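Local coordinates for protein putative fructose-bisphosphate aldolase (Coccidioides immitis, PDB 3PM6) that is a putative class II fructose-bisphosphate aldolase, a zinc-containing protein built on a TIM-barrel fold, at residues Pro84-Leu89 and Gly113-Met118. Sequence-based numbering, arbitrary orientation.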
ATOM      1  N   PRO A  84       7.640   3.093  18.356  1.00 23.43           N
ATOM      2  CA  PRO A  84       8.725   2.693  17.445  1.00 23.21           C
ATOM      3  C   PRO A  84       8.334   1.523  16.516  1.00 21.84           C
ATOM      4  O   PRO A  84       8.031   0.409  16.979  1.00 20.56           O
ATOM      5  CB  PRO A  84       9.861   2.308  18.399  1.00 23.22           C
ATOM      6  CG  PRO A  84       9.464   2.842  19.725  1.00 23.82           C
ATOM      7  CD  PRO A  84       7.979   2.750  19.742  1.00 23.83           C
ATOM      8  N   ILE A  85       8.324   1.810  15.209  1.00 21.59           N
ATOM      9  CA  ILE A  85       8.119   0.791  14.188  1.00 20.06           C
ATOM     10  C   ILE A  85       9.139   0.985  13.051  1.00 20.51           C
ATOM     11  O   ILE A  85       9.258   2.084  12.506  1.00 20.50           O
ATOM     12  CB  ILE A  85       6.702   0.858  13.596  1.00 19.46           C
ATOM     13  CG1 ILE A  85       5.641   0.931  14.687  1.00 19.04           C
ATOM     14  CG2 ILE A  85       6.455  -0.361  12.713  1.00 18.63           C
ATOM     15  CD1 ILE A  85       4.241   1.185  14.133  1.00 17.07           C
ATOM     16  N   THR A  86       9.848  -0.085  12.673  1.00 20.01           N
ATOM     17  CA  THR A  86      10.806  -0.001  11.573  1.00 19.00           C
ATOM     18  C   THR A  86      10.495  -1.026  10.507  1.00 19.41           C
ATOM     19  O   THR A  86       9.670  -1.910  10.717  1.00 20.35           O
ATOM     20  CB  THR A  86      12.263  -0.180  12.070  1.00 19.66           C
ATOM     21  OG1 THR A  86      12.432  -1.501  12.589  1.00 17.30           O
ATOM     22  CG2 THR A  86      12.597   0.878  13.191  1.00 18.09           C
ATOM     23  N   LEU A  87      11.194  -0.918   9.378  1.00 18.79           N
ATOM     24  CA  LEU A  87      10.914  -1.685   8.180  1.00 17.65           C
ATOM     25  C   LEU A  87      12.059  -2.668   7.826  1.00 16.74           C
ATOM     26  O   LEU A  87      13.215  -2.287   7.771  1.00 17.61           O
ATOM     27  CB  LEU A  87      10.627  -0.729   7.020  1.00 17.06           C
ATOM     28  CG  LEU A  87      10.315  -1.367   5.673  1.00 14.21           C
ATOM     29  CD1 LEU A  87       9.060  -2.241   5.737  1.00 13.16           C
ATOM     30  CD2 LEU A  87      10.157  -0.255   4.632  1.00 15.05           C
ATOM     31  N   HIS A  88      11.702  -3.919   7.581  1.00 15.14           N
ATOM     32  CA  HIS A  88      12.677  -4.997   7.447  1.00 14.47           C
ATOM     33  C   HIS A  88      12.373  -5.772   6.187  1.00 13.15           C
ATOM     34  O   HIS A  88      11.217  -6.153   5.949  1.00 12.36           O
ATOM     35  CB  HIS A  88      12.523  -5.911   8.661  1.00 15.65           C
ATOM     36  CG  HIS A  88      13.500  -7.042   8.717  1.00 16.37           C
ATOM     37  ND1 HIS A  88      14.846  -6.855   8.954  1.00 16.44           N
ATOM     38  CD2 HIS A  88      13.311  -8.380   8.620  1.00 15.41           C
ATOM     39  CE1 HIS A  88      15.444  -8.035   9.002  1.00 17.10           C
ATOM     40  NE2 HIS A  88      14.527  -8.976   8.830  1.00 14.50           N
ATOM     41  N   LEU A  89      13.387  -5.999   5.362  1.00 12.82           N
ATOM     42  CA  LEU A  89      13.255  -6.966   4.259  1.00 12.76           C
ATOM     43  C   LEU A  89      13.545  -8.375   4.733  1.00 13.14           C
ATOM     44  O   LEU A  89      14.690  -8.722   5.055  1.00 12.62           O
ATOM     45  CB  LEU A  89      14.162  -6.606   3.075  1.00 12.69           C
ATOM     46  CG  LEU A  89      14.061  -7.406   1.761  1.00 11.88           C
ATOM     47  CD1 LEU A  89      12.674  -7.347   1.052  1.00 11.30           C
ATOM     48  CD2 LEU A  89      15.189  -6.960   0.805  1.00 10.89           C
ATOM     49  N   GLY A 113      13.841   4.000   3.001  1.00 32.81           N
ATOM     50  CA  GLY A 113      13.726   2.642   2.470  1.00 28.70           C
ATOM     51  C   GLY A 113      13.787   1.736   3.684  1.00 25.31           C
ATOM     52  O   GLY A 113      13.152   2.030   4.678  1.00 24.90           O
ATOM     53  N   PHE A 114      14.587   0.673   3.625  1.00 23.25           N
ATOM     54  CA  PHE A 114      14.612  -0.342   4.708  1.00 20.58           C
ATOM     55  C   PHE A 114      15.501   0.080   5.830  1.00 20.23           C
ATOM     56  O   PHE A 114      16.572   0.624   5.582  1.00 19.05           O
ATOM     57  CB  PHE A 114      15.047  -1.734   4.186  1.00 19.17           C
ATOM     58  CG  PHE A 114      14.003  -2.383   3.352  1.00 17.50           C
ATOM     59  CD1 PHE A 114      12.937  -3.037   3.953  1.00 16.65           C
ATOM     60  CD2 PHE A 114      14.013  -2.242   1.974  1.00 16.42           C
ATOM     61  CE1 PHE A 114      11.946  -3.592   3.183  1.00 14.84           C
ATOM     62  CE2 PHE A 114      13.029  -2.815   1.190  1.00 17.69           C
ATOM     63  CZ  PHE A 114      11.986  -3.478   1.798  1.00 17.49           C
ATOM     64  N   ASP A 115      15.072  -0.183   7.061  1.00 19.04           N
ATOM     65  CA  ASP A 115      15.965   0.010   8.206  1.00 18.63           C
ATOM     66  C   ASP A 115      16.896  -1.198   8.396  1.00 18.26           C
ATOM     67  O   ASP A 115      17.979  -1.067   8.951  1.00 18.83           O
ATOM     68  CB  ASP A 115      15.141   0.246   9.459  1.00 18.67           C
ATOM     69  CG  ASP A 115      14.201   1.432   9.316  1.00 19.67           C
ATOM     70  OD1 ASP A 115      14.688   2.569   9.265  1.00 22.67           O
ATOM     71  OD2 ASP A 115      12.978   1.235   9.238  1.00 18.73           O
ATOM     72  N   SER A 116      16.449  -2.380   7.951  1.00 17.20           N
ATOM     73  CA  SER A 116      17.205  -3.624   8.138  1.00 15.67           C
ATOM     74  C   SER A 116      16.859  -4.616   7.068  1.00 14.68           C
ATOM     75  O   SER A 116      15.803  -4.534   6.449  1.00 14.51           O
ATOM     76  CB  SER A 116      16.971  -4.241   9.527  1.00 15.96           C
ATOM     77  OG  SER A 116      15.599  -4.435   9.793  1.00 15.41           O
ATOM     78  N   ILE A 117      17.746  -5.562   6.814  1.00 14.12           N
ATOM     79  CA  ILE A 117      17.485  -6.491   5.717  1.00 12.74           C
ATOM     80  C   ILE A 117      17.960  -7.822   6.203  1.00 12.98           C
ATOM     81  O   ILE A 117      18.991  -7.904   6.849  1.00 13.03           O
ATOM     82  CB  ILE A 117      18.289  -6.069   4.459  1.00 12.88           C
ATOM     83  CG1 ILE A 117      17.779  -4.731   3.900  1.00 11.92           C
ATOM     84  CG2 ILE A 117      18.349  -7.201   3.384  1.00 11.95           C
ATOM     85  CD1 ILE A 117      18.583  -4.238   2.632  1.00 11.66           C
ATOM     86  N   MET A 118      17.210  -8.871   5.905  1.00 12.12           N
ATOM     87  CA  MET A 118      17.698 -10.174   6.205  1.00 12.68           C
ATOM     88  C   MET A 118      18.515 -10.704   5.042  1.00 11.36           C
ATOM     89  O   MET A 118      17.962 -11.022   4.006  1.00 11.77           O
ATOM     90  CB  MET A 118      16.564 -11.160   6.578  1.00 12.03           C
ATOM     91  CG  MET A 118      17.102 -12.541   6.891  1.00 11.39           C
ATOM     92  SD  MET A 118      15.805 -13.799   7.012  0.99 12.51           S
ATOM     93  CE  MET A 118      16.826 -15.124   7.733  1.00  7.58           C
TER
HETATM   94  O   HOH W   1      13.320  -3.243  10.946  1.00 13.97           O
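Leu87, Leu89, Asp115, Ser116 and Met118 exchange the backbone bonds that join Pro84-Leu89 to Gly113-Met118 in parallel register, their short strand axes inclined by 25°. Leu89 takes part through both of its polar backbone atoms: its N donates a hydrogen bond to Ser116 O at 3.0 Å, and its O receives Met118 N at 2.7 Å, the donor lying nearly in line with the carbonyl. Two residues earlier, Leu87 O accepts two donors, Ser116 N at 3.2 Å within the carbonyl plane and Asp115 N at 2.9 Å, tilted from it. Leu87 N, which lies where the second strand has not yet begun, is satisfied by a side chain instead: the anti lone pair of Asp115 OD2 meets it at 2.8 Å and 164°. Arg14 and Arg79 form long, weak ion pairs with this carboxylate and may help to balance its charge.

On the face carrying His88 and Ser116, Ser116 OG is hydrogen-bonded at the edge of the imidazole, 2.7 Å from His88 ND1; either partner could be the donor. With chi1 at 54°, OG sits between its own backbone N and carbonyl carbon, and there it also shares a water with Thr86 OG1, hydrogen-bonded to both hydroxyls, so Ser116 links ring and water on this buried face.

On the face of Leu89 and Ile117 the contacts are apolar. Leu89 CB lies over one face of the ring of Phe114, which comes from just before the strand, 3.9 Å from its centroid and offset toward the rim, while Leu87 CG approaches the same ring at CD1. From helix 69-80, Val71 touches Phe114, and Ala74 and Ala75 touch Leu87. Adjacent parallel strands, here the third and fourth of a closed eight-stranded barrel, with a helix packed outside, are characteristic of a TIM barrel.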